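Local coordinates for protein metallopeptidase containing co-catalytic metalloactive site (Shewanella denitrificans OS217, PDB 3B2Y) that is probably a zinc-dependent hydrolase of the peptidase M14 family, with a putative metallocarboxypeptidase activity, and holds a nickel ion in this crystal, at residues F52-Y57 / V109-F114. Numbering follows the deposited sequence.
Sequences FAINLY and VNPTGF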
loop_
_atom_site.group_PDB
_atom_site.type_symbol
_atom_site.label_atom_id
_atom_site.label_comp_id
_atom_site.label_asym_id
_atom_site.label_seq_id
_atom_site.Cartn_x
_atom_site.Cartn_y
_atom_site.Cartn_z
ATOM N N PHE A 52 15.458 7.800 8.787
ATOM C CA PHE A 52 14.859 7.116 7.652
ATOM C C PHE A 52 13.936 8.018 6.848
ATOM O O PHE A 52 12.993 8.567 7.383
ATOM C CB PHE A 52 14.021 5.937 8.109
ATOM C CG PHE A 52 14.722 4.974 9.001
ATOM C CD1 PHE A 52 15.790 4.249 8.537
ATOM C CD2 PHE A 52 14.289 4.786 10.311
ATOM C CE1 PHE A 52 16.461 3.346 9.359
ATOM C CE2 PHE A 52 14.948 3.886 11.129
ATOM C CZ PHE A 52 16.050 3.183 10.653
ATOM N N ALA A 53 14.198 8.128 5.563
ATOM C CA ALA A 53 13.406 8.960 4.673
ATOM C C ALA A 53 12.092 8.337 4.316
ATOM O O ALA A 53 11.965 7.111 4.143
ATOM C CB ALA A 53 14.195 9.297 3.408
ATOM N N ILE A 54 11.090 9.188 4.201
ATOM C CA ILE A 54 9.780 8.810 3.692
ATOM C C ILE A 54 9.682 9.425 2.300
ATOM O O ILE A 54 9.489 10.639 2.140
ATOM C CB ILE A 54 8.613 9.295 4.587
ATOM C CG1 ILE A 54 8.760 8.605 5.968
ATOM C CG2 ILE A 54 7.289 9.001 3.875
ATOM C CD1 ILE A 54 8.062 9.322 7.078
ATOM N N ASN A 55 9.892 8.578 1.290
ATOM C CA ASN A 55 10.074 8.996 -0.076
ATOM C C ASN A 55 8.853 8.686 -0.932
ATOM O O ASN A 55 8.245 7.581 -0.843
ATOM C CB ASN A 55 11.308 8.297 -0.609
ATOM C CG ASN A 55 12.585 8.827 0.019
ATOM O OD1 ASN A 55 12.708 10.021 0.319
ATOM N ND2 ASN A 55 13.533 7.959 0.196
ATOM N N LEU A 56 8.555 9.630 -1.805
ATOM C CA LEU A 56 7.631 9.384 -2.928
ATOM C C LEU A 56 8.491 9.255 -4.183
ATOM O O LEU A 56 9.373 10.110 -4.414
ATOM C CB LEU A 56 6.716 10.564 -3.102
ATOM C CG LEU A 56 5.672 10.548 -4.208
ATOM C CD1 LEU A 56 4.656 9.468 -4.015
ATOM C CD2 LEU A 56 5.008 11.921 -4.328
ATOM N N TYR A 57 8.289 8.208 -4.963
ATOM C CA TYR A 57 8.950 8.081 -6.245
ATOM C C TYR A 57 7.977 8.299 -7.387
ATOM O O TYR A 57 6.939 7.776 -7.386
ATOM C CB TYR A 57 9.623 6.733 -6.401
ATOM C CG TYR A 57 10.608 6.487 -5.341
ATOM C CD1 TYR A 57 10.230 5.947 -4.161
ATOM C CD2 TYR A 57 11.920 6.862 -5.500
ATOM C CE1 TYR A 57 11.128 5.747 -3.158
ATOM C CE2 TYR A 57 12.819 6.683 -4.526
ATOM C CZ TYR A 57 12.434 6.126 -3.355
ATOM O OH TYR A 57 13.354 5.957 -2.398
ATOM N N VAL A 109 5.737 4.242 4.568
ATOM C CA VAL A 109 5.308 5.436 5.281
ATOM C C VAL A 109 5.742 5.454 6.779
ATOM O O VAL A 109 6.009 6.518 7.356
ATOM C CB VAL A 109 3.815 5.551 5.129
ATOM C CG1 VAL A 109 3.208 6.588 6.079
ATOM C CG2 VAL A 109 3.456 5.811 3.651
ATOM N N ASN A 110 5.916 4.265 7.347
ATOM C CA ASN A 110 6.202 4.073 8.756
ATOM C C ASN A 110 7.537 3.282 8.979
ATOM O O ASN A 110 7.556 2.124 9.343
ATOM C CB ASN A 110 5.071 3.303 9.370
ATOM C CG ASN A 110 5.231 3.085 10.875
ATOM O OD1 ASN A 110 6.091 3.649 11.557
ATOM N ND2 ASN A 110 4.341 2.250 11.404
ATOM N N PRO A 111 8.656 3.908 8.669
ATOM C CA PRO A 111 9.911 3.117 8.829
ATOM C C PRO A 111 10.251 2.723 10.229
ATOM O O PRO A 111 10.806 1.635 10.425
ATOM C CB PRO A 111 10.962 4.101 8.306
ATOM C CG PRO A 111 10.335 5.453 8.469
ATOM C CD PRO A 111 8.913 5.204 8.077
ATOM N N THR A 112 9.898 3.517 11.241
ATOM C CA THR A 112 10.212 3.105 12.633
ATOM C C THR A 112 9.413 1.831 13.086
ATOM O O THR A 112 9.987 0.938 13.682
ATOM C CB THR A 112 10.092 4.244 13.618
ATOM O OG1 THR A 112 8.724 4.627 13.796
ATOM C CG2 THR A 112 10.962 5.429 13.162
ATOM N N GLY A 113 8.147 1.743 12.685
ATOM C CA GLY A 113 7.297 0.583 12.910
ATOM C C GLY A 113 7.785 -0.625 12.114
ATOM O O GLY A 113 7.805 -1.751 12.637
ATOM N N PHE A 114 8.176 -0.402 10.863
ATOM C CA PHE A 114 8.690 -1.437 9.975
ATOM C C PHE A 114 9.953 -2.080 10.606
ATOM O O PHE A 114 10.064 -3.288 10.632
ATOM C CB PHE A 114 8.969 -0.841 8.614
ATOM C CG PHE A 114 9.486 -1.803 7.590
ATOM C CD1 PHE A 114 8.611 -2.542 6.801
ATOM C CD2 PHE A 114 10.841 -1.899 7.345
ATOM C CE1 PHE A 114 9.091 -3.377 5.792
ATOM C CE2 PHE A 114 11.325 -2.731 6.347
ATOM C CZ PHE A 114 10.434 -3.472 5.569
#
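Pro111 packs against Phe52 and Ile54, two side chains on the same face of strand 52-58. The contact is close at the Ile54 end and at CB of Phe52. Ile54 lies roughly perpendicular to the side chain of Pro111, with CG1 4.0 Å from Pro111 CD. Its end methyl CD1 lies against the carbonyl oxygen of Val109, 3.5 Å from Val109 O. That oxygen is buried and has no hydrogen-bond partner in the model. Glu147 and Leu150 of helix 146-152 also touch Ile54. Phe52 CB lies 3.6 Å from Pro111 CB, and the two side chains pass alongside each other, pointing opposite ways. With CG anti to the carbonyl carbon (chi1 -53°), the Phe52 ring leads away from the proline. CB and the near ring atoms make the contact. The rest of this partly exposed residue is the loose side: its ring edge meets Thr112 only at 4.4 Å, from Phe52 CD2 to Thr112 CG2. No hydrogen bond joins the two segments. Ile25 and Tyr29 of helix 25-39 also touch Pro111, and Tyr29 touches Phe52 too. Asn110 is the N-cap of helix 111-115. Its OD1 accepts from Gly113 N at 3.0 Å, with the donor well above the carbonyl plane. The contact joins hairpin 42-58 to the first turn of this capped helix. The hairpin adjoins strand 102-106 through Tyr57 and Leu105, consistent with the extended mixed sheet of M14 carboxypeptidases.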